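FMN Adenylyltransferase (Candida glabrata, PDB 3FWK) catalyses the transfer of an adenylyl group from ATP to FMN, the last step in the making of FAD, and has a Rossmann-like alpha/beta fold. Local coordinates at residues K43-L46 with I47-F51; A33-Q36 with R37-T41; F151-F154 with L155-F158; L121-F124 with I125-T128; S80-W83 with E84-V88. All blocks are in the same frame, centred on the assembly; numbering follows the deposited sequence. Where two conformers were deposited one is given.

Contact 1 of 5, residues K43-L46 with I47-F51; sequences KSIL and INETF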
loop_
_atom_site.group_PDB
_atom_site.type_symbol
_atom_site.label_atom_id
_atom_site.label_comp_id
_atom_site.label_asym_id
_atom_site.label_seq_id
_atom_site.Cartn_x
_atom_site.Cartn_y
_atom_site.Cartn_z
ATOM N N LYS A 43 -13.662 -0.305 -6.613
ATOM C CA LYS A 43 -14.880 0.175 -5.947
ATOM C C LYS A 43 -16.020 -0.804 -6.103
ATOM O O LYS A 43 -16.747 -1.066 -5.157
ATOM C CB LYS A 43 -15.326 1.523 -6.531
ATOM C CG LYS A 43 -14.530 2.725 -6.116
ATOM C CD LYS A 43 -15.293 3.984 -6.659
ATOM C CE LYS A 43 -14.735 5.291 -6.216
ATOM N NZ LYS A 43 -15.848 6.321 -6.287
ATOM N N SER A 44 -16.183 -1.373 -7.302
ATOM C CA SER A 44 -17.259 -2.330 -7.477
ATOM C C SER A 44 -17.050 -3.591 -6.635
ATOM O O SER A 44 -17.996 -4.111 -6.047
ATOM C CB SER A 44 -17.384 -2.685 -8.949
ATOM O OG SER A 44 -18.470 -3.548 -9.135
ATOM N N ILE A 45 -15.815 -4.086 -6.567
ATOM C CA ILE A 45 -15.539 -5.256 -5.754
ATOM C C ILE A 45 -15.940 -4.956 -4.303
ATOM O O ILE A 45 -16.580 -5.790 -3.654
ATOM C CB ILE A 45 -14.045 -5.648 -5.870
ATOM C CG1 ILE A 45 -13.769 -6.218 -7.280
ATOM C CG2 ILE A 45 -13.660 -6.653 -4.793
ATOM C CD1 ILE A 45 -12.286 -6.261 -7.633
ATOM N N LEU A 46 -15.554 -3.791 -3.767
ATOM C CA LEU A 46 -15.853 -3.511 -2.372
ATOM C C LEU A 46 -17.322 -3.198 -2.137
ATOM O O LEU A 46 -17.976 -3.785 -1.259
ATOM C CB LEU A 46 -14.948 -2.394 -1.864
ATOM C CG LEU A 46 -13.489 -2.805 -1.680
ATOM C CD1 LEU A 46 -12.607 -1.608 -1.397
ATOM C CD2 LEU A 46 -13.325 -3.887 -0.621
ATOM N N ILE A 47 -17.863 -2.243 -2.902
ATOM C CA ILE A 47 -19.215 -1.767 -2.638
ATOM C C ILE A 47 -20.271 -2.793 -3.053
ATOM O O ILE A 47 -21.276 -2.969 -2.360
ATOM C CB ILE A 47 -19.439 -0.423 -3.357
ATOM C CG1 ILE A 47 -18.514 0.635 -2.744
ATOM C CG2 ILE A 47 -20.912 0.003 -3.319
ATOM C CD1 ILE A 47 -18.432 1.965 -3.480
ATOM N N ASN A 48 -20.062 -3.466 -4.178
ATOM C CA ASN A 48 -21.055 -4.405 -4.696
ATOM C C ASN A 48 -20.849 -5.820 -4.241
ATOM O O ASN A 48 -21.817 -6.525 -4.019
ATOM C CB ASN A 48 -21.120 -4.359 -6.234
ATOM C CG ASN A 48 -21.475 -2.979 -6.761
ATOM O OD1 ASN A 48 -22.278 -2.281 -6.161
ATOM N ND2 ASN A 48 -20.880 -2.593 -7.876
ATOM N N GLU A 49 -19.590 -6.270 -4.142
ATOM C CA GLU A 49 -19.348 -7.683 -3.853
ATOM C C GLU A 49 -18.965 -7.970 -2.411
ATOM O O GLU A 49 -19.053 -9.109 -1.971
ATOM C CB GLU A 49 -18.267 -8.249 -4.771
ATOM C CG GLU A 49 -18.539 -8.156 -6.259
ATOM C CD GLU A 49 -17.447 -8.871 -7.050
ATOM O OE1 GLU A 49 -17.221 -10.097 -6.814
ATOM O OE2 GLU A 49 -16.794 -8.215 -7.872
ATOM N N THR A 50 -18.491 -6.974 -1.674
ATOM C CA THR A 50 -17.876 -7.258 -0.373
ATOM C C THR A 50 -18.775 -6.799 0.762
ATOM O O THR A 50 -19.258 -7.632 1.531
ATOM C CB THR A 50 -16.484 -6.626 -0.258
ATOM O OG1 THR A 50 -15.650 -7.139 -1.312
ATOM C CG2 THR A 50 -15.841 -6.916 1.112
ATOM N N PHE A 51 -19.035 -5.499 0.854
ATOM C CA PHE A 51 -19.762 -4.963 2.011
ATOM C C PHE A 51 -21.184 -5.526 2.170
ATOM O O PHE A 51 -21.630 -5.657 3.299
ATOM C CB PHE A 51 -19.757 -3.432 1.984
ATOM C CG PHE A 51 -18.371 -2.806 2.094
ATOM C CD1 PHE A 51 -17.291 -3.476 2.697
ATOM C CD2 PHE A 51 -18.173 -1.521 1.625
ATOM C CE1 PHE A 51 -16.032 -2.865 2.793
ATOM C CE2 PHE A 51 -16.938 -0.920 1.734
ATOM C CZ PHE A 51 -15.876 -1.577 2.322
#

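Contact 2 of 5, residues A33-Q36 with R37-T41; sequences AQTQ and RAINT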
loop_
_atom_site.group_PDB
_atom_site.type_symbol
_atom_site.label_atom_id
_atom_site.label_comp_id
_atom_site.label_asym_id
_atom_site.label_seq_id
_atom_site.Cartn_x
_atom_site.Cartn_y
_atom_site.Cartn_z
ATOM N N ALA A 33 -6.040 7.450 -17.177
ATOM C CA ALA A 33 -7.308 6.806 -17.509
ATOM C C ALA A 33 -7.317 5.325 -17.109
ATOM O O ALA A 33 -8.323 4.839 -16.596
ATOM C CB ALA A 33 -7.599 6.945 -19.014
ATOM N N GLN A 34 -6.201 4.625 -17.310
ATOM C CA GLN A 34 -6.112 3.242 -16.896
ATOM C C GLN A 34 -6.287 3.096 -15.361
ATOM O O GLN A 34 -6.922 2.161 -14.884
ATOM C CB GLN A 34 -4.776 2.675 -17.336
ATOM C CG GLN A 34 -4.604 1.177 -17.094
ATOM C CD GLN A 34 -3.177 0.758 -17.346
ATOM O OE1 GLN A 34 -2.257 1.222 -16.685
ATOM N NE2 GLN A 34 -2.971 -0.106 -18.342
ATOM N N THR A 35 -5.718 4.043 -14.627
ATOM C CA THR A 35 -5.850 4.065 -13.164
ATOM C C THR A 35 -7.292 4.333 -12.755
ATOM O O THR A 35 -7.802 3.720 -11.822
ATOM C CB THR A 35 -4.880 5.102 -12.551
ATOM O OG1 THR A 35 -3.567 4.851 -13.029
ATOM C CG2 THR A 35 -4.912 5.043 -11.028
ATOM N N GLN A 36 -7.966 5.264 -13.446
ATOM C CA GLN A 36 -9.375 5.478 -13.192
ATOM C C GLN A 36 -10.188 4.198 -13.358
ATOM O O GLN A 36 -11.067 3.889 -12.544
ATOM C CB GLN A 36 -9.945 6.613 -14.082
ATOM C CG GLN A 36 -9.272 7.953 -13.753
ATOM C CD GLN A 36 -9.584 9.053 -14.739
ATOM O OE1 GLN A 36 -9.812 8.786 -15.901
ATOM N NE2 GLN A 36 -9.549 10.295 -14.300
ATOM N N ARG A 37 -9.940 3.483 -14.456
ATOM C CA ARG A 37 -10.606 2.214 -14.669
ATOM C C ARG A 37 -10.317 1.212 -13.539
ATOM O O ARG A 37 -11.233 0.502 -13.083
ATOM C CB ARG A 37 -10.218 1.628 -16.036
ATOM C CG ARG A 37 -10.701 2.524 -17.209
ATOM C CD ARG A 37 -10.495 1.813 -18.588
ATOM N NE ARG A 37 -9.127 1.421 -18.921
ATOM C CZ ARG A 37 -8.236 2.183 -19.549
ATOM N NH1 ARG A 37 -8.507 3.463 -19.797
ATOM N NH2 ARG A 37 -7.064 1.683 -19.891
ATOM N N ALA A 38 -9.069 1.186 -13.079
ATOM C CA ALA A 38 -8.700 0.263 -11.995
ATOM C C ALA A 38 -9.424 0.652 -10.700
ATOM O O ALA A 38 -9.885 -0.243 -9.955
ATOM C CB ALA A 38 -7.201 0.309 -11.793
ATOM N N ILE A 39 -9.556 1.952 -10.446
ATOM C CA ILE A 39 -10.331 2.416 -9.272
ATOM C C ILE A 39 -11.768 1.972 -9.342
ATOM O O ILE A 39 -12.350 1.482 -8.368
ATOM C CB ILE A 39 -10.227 3.950 -9.115
ATOM C CG1 ILE A 39 -8.803 4.363 -8.766
ATOM C CG2 ILE A 39 -11.263 4.471 -8.125
ATOM C CD1 ILE A 39 -8.515 5.871 -8.955
ATOM N N ASN A 40 -12.385 2.140 -10.514
ATOM C CA ASN A 40 -13.770 1.726 -10.663
ATOM C C ASN A 40 -13.972 0.230 -10.424
ATOM O O ASN A 40 -14.942 -0.168 -9.794
ATOM C CB ASN A 40 -14.301 2.161 -12.026
ATOM C CG ASN A 40 -14.500 3.662 -12.102
ATOM O OD1 ASN A 40 -14.774 4.303 -11.099
ATOM N ND2 ASN A 40 -14.350 4.213 -13.296
ATOM N N THR A 41 -13.040 -0.590 -10.914
ATOM C CA THR A 41 -13.143 -2.018 -10.636
ATOM C C THR A 41 -12.996 -2.312 -9.142
ATOM O O THR A 41 -13.784 -3.100 -8.579
ATOM C CB THR A 41 -12.094 -2.800 -11.420
ATOM O OG1 THR A 41 -12.392 -2.631 -12.802
ATOM C CG2 THR A 41 -12.113 -4.300 -11.109
#

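Contact 3 of 5, residues F151-F154 with L155-F158; sequences FETF and LQVF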
loop_
_atom_site.group_PDB
_atom_site.type_symbol
_atom_site.label_atom_id
_atom_site.label_comp_id
_atom_site.label_asym_id
_atom_site.label_seq_id
_atom_site.Cartn_x
_atom_site.Cartn_y
_atom_site.Cartn_z
ATOM N N PHE A 151 -1.332 -15.854 11.307
ATOM C CA PHE A 151 -2.753 -15.576 11.102
ATOM C C PHE A 151 -3.614 -16.510 11.948
ATOM O O PHE A 151 -4.696 -16.120 12.368
ATOM C CB PHE A 151 -3.131 -15.624 9.615
ATOM C CG PHE A 151 -3.018 -14.306 8.934
ATOM C CD1 PHE A 151 -3.926 -13.295 9.187
ATOM C CD2 PHE A 151 -2.017 -14.086 8.016
ATOM C CE1 PHE A 151 -3.839 -12.052 8.501
ATOM C CE2 PHE A 151 -1.897 -12.852 7.354
ATOM C CZ PHE A 151 -2.800 -11.845 7.597
ATOM N N GLU A 152 -3.148 -17.724 12.221
ATOM C CA GLU A 152 -3.905 -18.603 13.132
ATOM C C GLU A 152 -3.988 -17.990 14.518
ATOM O O GLU A 152 -5.054 -17.992 15.152
ATOM C CB GLU A 152 -3.264 -19.986 13.182
ATOM C CG GLU A 152 -3.941 -20.917 14.173
ATOM C CD GLU A 152 -5.432 -21.071 13.906
ATOM O OE1 GLU A 152 -5.816 -21.254 12.717
ATOM O OE2 GLU A 152 -6.213 -20.999 14.897
ATOM N N THR A 153 -2.874 -17.438 14.992
ATOM C CA THR A 153 -2.873 -16.759 16.278
ATOM C C THR A 153 -3.777 -15.536 16.280
ATOM O O THR A 153 -4.544 -15.309 17.227
ATOM C CB THR A 153 -1.438 -16.400 16.693
ATOM O OG1 THR A 153 -0.707 -17.620 16.822
ATOM C CG2 THR A 153 -1.425 -15.579 17.984
ATOM N N PHE A 154 -3.732 -14.766 15.201
ATOM C CA PHE A 154 -4.625 -13.636 15.028
ATOM C C PHE A 154 -6.094 -14.039 15.129
ATOM O O PHE A 154 -6.879 -13.392 15.819
ATOM C CB PHE A 154 -4.331 -12.978 13.677
ATOM C CG PHE A 154 -5.348 -11.984 13.288
ATOM C CD1 PHE A 154 -5.327 -10.726 13.816
ATOM C CD2 PHE A 154 -6.369 -12.337 12.409
ATOM C CE1 PHE A 154 -6.308 -9.770 13.459
ATOM C CE2 PHE A 154 -7.358 -11.424 12.058
ATOM C CZ PHE A 154 -7.320 -10.155 12.542
ATOM N N LEU A 155 -6.467 -15.127 14.484
ATOM C CA LEU A 155 -7.870 -15.553 14.536
ATOM C C LEU A 155 -8.292 -16.023 15.948
ATOM O O LEU A 155 -9.452 -15.805 16.344
ATOM C CB LEU A 155 -8.153 -16.602 13.449
ATOM C CG LEU A 155 -8.984 -16.210 12.213
ATOM C CD1 LEU A 155 -10.460 -15.973 12.576
ATOM C CD2 LEU A 155 -8.382 -15.017 11.449
ATOM N N GLN A 156 -7.353 -16.551 16.743
ATOM C CA GLN A 156 -7.653 -16.873 18.164
ATOM C C GLN A 156 -7.967 -15.606 18.961
ATOM O O GLN A 156 -8.804 -15.628 19.863
ATOM C CB GLN A 156 -6.472 -17.597 18.821
ATOM C CG GLN A 156 -6.214 -18.999 18.298
ATOM C CD GLN A 156 -4.866 -19.598 18.784
ATOM O OE1 GLN A 156 -4.026 -18.903 19.376
ATOM N NE2 GLN A 156 -4.659 -20.889 18.506
ATOM N N VAL A 157 -7.293 -14.502 18.650
ATOM C CA VAL A 157 -7.548 -13.233 19.311
ATOM C C VAL A 157 -8.841 -12.626 18.807
ATOM O O VAL A 157 -9.606 -12.063 19.587
ATOM C CB VAL A 157 -6.346 -12.272 19.148
ATOM C CG1 VAL A 157 -6.584 -10.930 19.844
ATOM C CG2 VAL A 157 -5.066 -12.948 19.697
ATOM N N PHE A 158 -9.127 -12.772 17.505
ATOM C CA PHE A 158 -10.295 -12.136 16.889
ATOM C C PHE A 158 -11.162 -13.174 16.193
ATOM O O PHE A 158 -11.242 -13.212 14.946
ATOM C CB PHE A 158 -9.864 -11.059 15.889
ATOM C CG PHE A 158 -9.022 -9.959 16.510
ATOM C CD1 PHE A 158 -9.628 -8.880 17.130
ATOM C CD2 PHE A 158 -7.635 -9.982 16.407
ATOM C CE1 PHE A 158 -8.856 -7.846 17.667
ATOM C CE2 PHE A 158 -6.863 -8.956 16.952
ATOM C CZ PHE A 158 -7.474 -7.895 17.555
#

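Contact 4 of 5, residues L121-F124 with I125-T128; sequences LENF and IEET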
loop_
_atom_site.group_PDB
_atom_site.type_symbol
_atom_site.label_atom_id
_atom_site.label_comp_id
_atom_site.label_asym_id
_atom_site.label_seq_id
_atom_site.Cartn_x
_atom_site.Cartn_y
_atom_site.Cartn_z
ATOM N N LEU A 121 9.989 1.342 7.488
ATOM C CA LEU A 121 8.688 0.751 7.286
ATOM C C LEU A 121 7.941 0.547 8.620
ATOM O O LEU A 121 6.749 0.845 8.701
ATOM C CB LEU A 121 8.823 -0.552 6.505
ATOM C CG LEU A 121 7.551 -1.148 5.963
ATOM C CD1 LEU A 121 6.721 -0.167 5.118
ATOM C CD2 LEU A 121 7.931 -2.340 5.109
ATOM N N GLU A 122 8.628 0.034 9.664
ATOM C CA GLU A 122 8.001 -0.037 10.994
ATOM C C GLU A 122 7.485 1.324 11.418
ATOM O O GLU A 122 6.346 1.464 11.906
ATOM C CB GLU A 122 9.001 -0.566 12.039
ATOM C CG GLU A 122 9.535 -1.972 11.789
ATOM C CD GLU A 122 8.591 -3.078 12.115
ATOM O OE1 GLU A 122 7.442 -2.852 12.544
ATOM O OE2 GLU A 122 9.053 -4.245 11.984
ATOM N N ASN A 123 8.333 2.361 11.265
ATOM C CA ASN A 123 7.944 3.714 11.645
ATOM C C ASN A 123 6.689 4.126 10.861
ATOM O O ASN A 123 5.760 4.716 11.419
ATOM C CB ASN A 123 9.044 4.708 11.335
ATOM C CG ASN A 123 10.253 4.606 12.233
ATOM O OD1 ASN A 123 10.210 3.980 13.302
ATOM N ND2 ASN A 123 11.342 5.253 11.817
ATOM N N PHE A 124 6.681 3.834 9.562
ATOM C CA PHE A 124 5.596 4.274 8.707
ATOM C C PHE A 124 4.280 3.581 9.060
ATOM O O PHE A 124 3.206 4.199 9.021
ATOM C CB PHE A 124 5.966 4.012 7.266
ATOM C CG PHE A 124 4.909 4.504 6.313
ATOM C CD1 PHE A 124 4.696 5.871 6.166
ATOM C CD2 PHE A 124 4.093 3.620 5.621
ATOM C CE1 PHE A 124 3.719 6.364 5.303
ATOM C CE2 PHE A 124 3.065 4.109 4.776
ATOM C CZ PHE A 124 2.901 5.486 4.636
ATOM N N ILE A 125 4.344 2.291 9.408
ATOM C CA ILE A 125 3.125 1.574 9.835
ATOM C C ILE A 125 2.557 2.219 11.098
ATOM O O ILE A 125 1.349 2.415 11.217
ATOM C CB ILE A 125 3.426 0.088 10.026
ATOM C CG1 ILE A 125 3.739 -0.547 8.647
ATOM C CG2 ILE A 125 2.270 -0.598 10.742
ATOM C CD1 ILE A 125 4.386 -1.931 8.743
ATOM N N GLU A 126 3.425 2.570 12.037
ATOM C CA GLU A 126 2.949 3.233 13.273
ATOM C C GLU A 126 2.350 4.615 12.967
ATOM O O GLU A 126 1.274 4.964 13.478
ATOM C CB GLU A 126 4.136 3.337 14.225
ATOM C CG GLU A 126 4.533 1.948 14.708
ATOM C CD GLU A 126 5.970 1.828 15.231
ATOM O OE1 GLU A 126 6.628 2.863 15.465
ATOM O OE2 GLU A 126 6.458 0.676 15.360
ATOM N N GLU A 127 3.026 5.371 12.106
ATOM C CA GLU A 127 2.568 6.728 11.759
ATOM C C GLU A 127 1.242 6.669 11.056
ATOM O O GLU A 127 0.335 7.477 11.331
ATOM C CB GLU A 127 3.621 7.380 10.862
ATOM C CG GLU A 127 4.903 7.711 11.620
ATOM C CD GLU A 127 6.190 7.650 10.805
ATOM O OE1 GLU A 127 6.145 7.602 9.530
ATOM O OE2 GLU A 127 7.293 7.665 11.436
ATOM N N THR A 128 1.076 5.722 10.147
ATOM C CA THR A 128 -0.190 5.633 9.456
ATOM C C THR A 128 -1.311 5.062 10.306
ATOM O O THR A 128 -2.470 5.447 10.119
ATOM C CB THR A 128 -0.036 4.955 8.138
ATOM O OG1 THR A 128 0.579 3.727 8.323
ATOM C CG2 THR A 128 0.862 5.739 7.181
HETATM O O HOH W 1 9.309 1.930 14.844
#

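Contact 5 of 5, residues S80-W83 with E84-V88; sequences SCLW and EYYIV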
loop_
_atom_site.group_PDB
_atom_site.type_symbol
_atom_site.label_atom_id
_atom_site.label_comp_id
_atom_site.label_asym_id
_atom_site.label_seq_id
_atom_site.Cartn_x
_atom_site.Cartn_y
_atom_site.Cartn_z
ATOM N N SER A 80 -12.226 5.134 1.271
ATOM C CA SER A 80 -13.153 5.849 0.392
ATOM C C SER A 80 -14.463 5.062 0.245
ATOM O O SER A 80 -15.547 5.620 0.296
ATOM C CB SER A 80 -12.485 6.004 -0.967
ATOM O OG SER A 80 -13.411 6.550 -1.938
ATOM N N CYS A 81 -14.359 3.749 0.075
ATOM C CA CYS A 81 -15.537 2.920 -0.094
ATOM C C CYS A 81 -16.375 2.799 1.143
ATOM O O CYS A 81 -17.600 2.700 1.050
ATOM C CB CYS A 81 -15.158 1.542 -0.641
ATOM S SG CYS A 81 -14.612 1.586 -2.340
ATOM N N LEU A 82 -15.759 2.807 2.322
ATOM C CA LEU A 82 -16.555 2.866 3.568
ATOM C C LEU A 82 -17.383 4.133 3.620
ATOM O O LEU A 82 -18.569 4.099 3.966
ATOM C CB LEU A 82 -15.624 2.823 4.781
ATOM C CG LEU A 82 -14.909 1.511 5.049
ATOM C CD1 LEU A 82 -13.923 1.688 6.207
ATOM C CD2 LEU A 82 -15.896 0.388 5.350
ATOM N N TRP A 83 -16.770 5.260 3.294
ATOM C CA TRP A 83 -17.512 6.515 3.258
ATOM C C TRP A 83 -18.632 6.457 2.229
ATOM O O TRP A 83 -19.783 6.805 2.515
ATOM C CB TRP A 83 -16.575 7.687 2.992
ATOM C CG TRP A 83 -17.260 9.005 3.090
ATOM C CD1 TRP A 83 -17.812 9.748 2.062
ATOM C CD2 TRP A 83 -17.534 9.732 4.293
ATOM N NE1 TRP A 83 -18.399 10.905 2.572
ATOM C CE2 TRP A 83 -18.217 10.919 3.928
ATOM C CE3 TRP A 83 -17.211 9.523 5.634
ATOM C CZ2 TRP A 83 -18.634 11.856 4.871
ATOM C CZ3 TRP A 83 -17.624 10.461 6.574
ATOM C CH2 TRP A 83 -18.310 11.606 6.187
ATOM N N GLU A 84 -18.301 6.016 1.030
ATOM C CA GLU A 84 -19.308 5.964 -0.037
ATOM C C GLU A 84 -20.462 5.051 0.332
ATOM O O GLU A 84 -21.648 5.410 0.167
ATOM C CB GLU A 84 -18.643 5.562 -1.342
ATOM C CG GLU A 84 -19.632 5.511 -2.529
ATOM C CD GLU A 84 -18.977 5.443 -3.893
ATOM O OE1 GLU A 84 -17.749 5.539 -4.038
ATOM O OE2 GLU A 84 -19.730 5.268 -4.896
ATOM N N TYR A 85 -20.159 3.905 0.916
ATOM C CA TYR A 85 -21.177 2.905 1.219
ATOM C C TYR A 85 -22.098 3.401 2.316
ATOM O O TYR A 85 -23.318 3.272 2.206
ATOM C CB TYR A 85 -20.522 1.585 1.626
ATOM C CG TYR A 85 -21.464 0.425 1.798
ATOM C CD1 TYR A 85 -21.984 -0.238 0.681
ATOM C CD2 TYR A 85 -21.781 -0.067 3.067
ATOM C CE1 TYR A 85 -22.823 -1.339 0.831
ATOM C CE2 TYR A 85 -22.623 -1.164 3.214
ATOM C CZ TYR A 85 -23.141 -1.783 2.079
ATOM O OH TYR A 85 -23.969 -2.902 2.189
ATOM N N TYR A 86 -21.526 3.980 3.361
ATOM C CA TYR A 86 -22.310 4.371 4.541
ATOM C C TYR A 86 -22.885 5.766 4.525
ATOM O O TYR A 86 -23.946 5.997 5.156
ATOM C CB TYR A 86 -21.519 4.135 5.828
ATOM C CG TYR A 86 -21.346 2.674 6.111
ATOM C CD1 TYR A 86 -22.446 1.867 6.418
ATOM C CD2 TYR A 86 -20.082 2.065 6.006
ATOM C CE1 TYR A 86 -22.300 0.518 6.631
ATOM C CE2 TYR A 86 -19.930 0.716 6.242
ATOM C CZ TYR A 86 -21.044 -0.052 6.550
ATOM O OH TYR A 86 -20.902 -1.381 6.778
ATOM N N ILE A 87 -22.240 6.686 3.829
ATOM C CA ILE A 87 -22.677 8.085 3.778
ATOM C C ILE A 87 -23.277 8.472 2.442
ATOM O O ILE A 87 -24.357 9.087 2.383
ATOM C CB ILE A 87 -21.510 9.039 4.099
ATOM C CG1 ILE A 87 -20.891 8.685 5.466
ATOM C CG2 ILE A 87 -21.948 10.518 4.022
ATOM C CD1 ILE A 87 -21.868 8.788 6.677
ATOM N N VAL A 88 -22.584 8.152 1.357
ATOM C CA VAL A 88 -22.962 8.679 0.042
ATOM C C VAL A 88 -24.120 7.910 -0.579
ATOM O O VAL A 88 -25.146 8.509 -0.920
ATOM C CB VAL A 88 -21.769 8.740 -0.926
ATOM C CG1 VAL A 88 -22.234 9.153 -2.325
ATOM C CG2 VAL A 88 -20.727 9.719 -0.419
HETATM O O HOH W 2 -15.297 4.865 -3.003
#

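Contact 1 of 5, residues K43-L46 with I47-F51
The carbonyl oxygen of L46 is gripped by two backbone amides of the next turn. F51 N lies 2.9 Å from L46 O on a nearly straight bond, while T50 N comes to L46 O from above the carbonyl plane at 3.3 Å. The i to i+5 bond marks a wider, pi-type turn in 47-50. S44 O is likewise shared, by N48 N and by E49 N, the second at 3.3 Å. I45 O has a weak bond from E49 N and a firmer one from the hydroxyl of T50, with T50 OG1 2.9 Å from I45 O; a threonine suits this place because its hydroxyl can reach a carbonyl that the widened turn serves poorly. With OG1 anti to the carbonyl carbon (chi1 -59°), T50 turns that oxygen back over the preceding turn. On the more exposed side, one of two conformers of S44 puts OG 2.9 Å from N48 ND2, a bond that stays doubtful because the serine also adopts the other. F51 sets one ring face over L46 O, and its CZ is 4.4 Å from L46 CB. Beyond the segments, F51 meets Y85 edge-to-face, and L46 rests on C81 and P196. The arrangement is that of a helix widening from alpha to pi spacing at 47-50, where helix 31-50 lies against helix 69-86.

Contact 2 of 5, residues A33-Q36 with R37-T41
Four i to i+4 backbone bonds join A33-Q36 to R37-T41 in regular alpha-helical fashion, the shortest being I39 N to T35 O at 2.8 Å. Across them the side chain of R37 folds back along the helix. Its bend at chi3 (-59°) lays one guanidinium face over the backbone of Q34, so that R37 CZ is 3.6 Å from Q34 CA. R37 NH2 stands 3.6 Å from Q34 CB, and R37 NH1 is 3.7 Å from A33 CB, whose small methyl suits this close passage. The amide plane of Q34 is turned 70° from the guanidinium, and its OE1 is bonded to N204. On the buried side I39 CD1 lies 4.2 Å from T35 CG2, both side chains reaching F208 of helix 202-212, while T35 OG1 is held by I31 O and N204. Q36 gives its NE2 to the carbonyls of Y21 and I24. R37 lays a flat cation on aliphatic carbon and beside A33 O, whose partial negative charge probably suits it, without hydrogen-bonding to that oxygen.

Contact 3 of 5, residues F151-F154 with L155-F158
The rings of F154 and F158 meet one turn apart, with F154 CE1 only 3.2 Å from F158 CD2. Their centroids are 5.0 Å apart and the planes 38° apart, an oblique pairing in which the side chains themselves cross at about a right angle. On another part of the F154 ring, CD2 touches L155 CD2 at 3.5 Å, so a branched leucine packs beside the aromatic. What sets these groups in place is the end of helix 147-157. F154 CG stands anti to its own nitrogen (chi1 169°), whereas F158 CG is anti to the carbonyl carbon (chi1 -59°), and the two rings converge from successive turns. F158, the first residue after the helix to leave helical angles, still gives its N to F154 O at 2.9 Å; V157 N adds a weak bond to F154 O besides its own to T153 O. Toward solvent, E152 bends back at chi2 and its OE2 comes 3.9 Å from Q156 NE2. Further out, F154 meets Y137 edge-to-face and touches S62, while F151 stacks on W188. Flat apolar rings suit the side facing the sheet, where F151 and F154 both touch V110 and I164. With no polar side-chain bond between the rings, F154 and F158 are held by dispersion between carbons, F158 being the partly exposed one.

Contact 4 of 5, residues L121-F124 with I125-T128
F124 and T128 are brought together by their first torsions: F124 CG is anti to the backbone N (chi1 -177°), and T128 turns CG2 anti to its carbonyl carbon, with OG1 between N and C (chi1 54°). The methyl then sits over one face of the ring as a CH-pi contact, T128 CG2 lying 3.6 Å from the F124 ring centroid. The same rotation carries T128 OG1 to F124 O at 2.8 Å. T128 N bonds this oxygen from the opposite face of the carbonyl plane, so F124 O is held by two donors. Threonine fits because it offers a methyl to the ring and a hydroxyl to the carbonyl at once; the hydroxyl is also bonded to Y65. Nearer the surface, a water donates to N123 OD1 at 2.7 Å and to E126 OE1 at 2.9 Å, bridging an amide and a carboxylate that do not touch. L121 CG and I125 CD1 make a looser apolar contact at 4.3 Å, and I125 also packs on F111. The helix buries L121, F124, I125 and T128 and exposes E126, as the crossover helix of the beta-alpha-beta unit formed with strands 107-111 and 134-138 in the Rossmann-like fold.

Contact 5 of 5, residues S80-W83 with E84-V88
E84 opens 84-88 with a backbone bond to S80 O, and its extended side chain reaches back to a water that joins E84 OE1 and S80 OG, at 2.7 Å from each. The same carboxylate oxygen forms a salt bridge with K43, so a glutamate here faces both its own helix and the neighbouring one. Y85 N bonds C81 O at 2.8 Å. Y86 lies side by side with L82, its CE2 4.1 Å from L82 CD2, and both rest on P56. I87 carries the main contact. The indole of W83, with CG anti to the backbone N (chi1 -174°), is turned under it, and I87 CG1 stands 3.6 Å from the centroid of the six-membered ring and 6° off the normal, a CH-pi contact. I87 CG2 adds W83 CZ2 at 3.7 Å; a branched isoleucine can thus cover a broad indole with two of its carbons. V88 touches the other part of the ring, with CG2 3.8 Å from W83 CD1, and its N makes a weak bond to W83 O. W83 also meets Y15. The result is a CH-pi and apolar cluster on W83 near the C-terminal end of helix 69-86, which packs on helices 7-23 and 31-50.

In the fold
All five contacts are local and run in series, each closing a turn of helix, with none nested in or crossing another. Contact 2 comes first and contact 1 follows directly on the same helix 31-50, with about 14 Å between centres. Contact 5, near the end of helix 69-86, touches contact 1 through a salt bridge and packing that join these two helices. Next in the chain is contact 4, in the crossover helix between strands 107-111 and 134-138, on the opposite side of the chain's centre from contacts 1 and 2. Contact 3 comes last, in helix 147-157 before strand 163-165, about 12 Å from contact 4 at the nearest atoms.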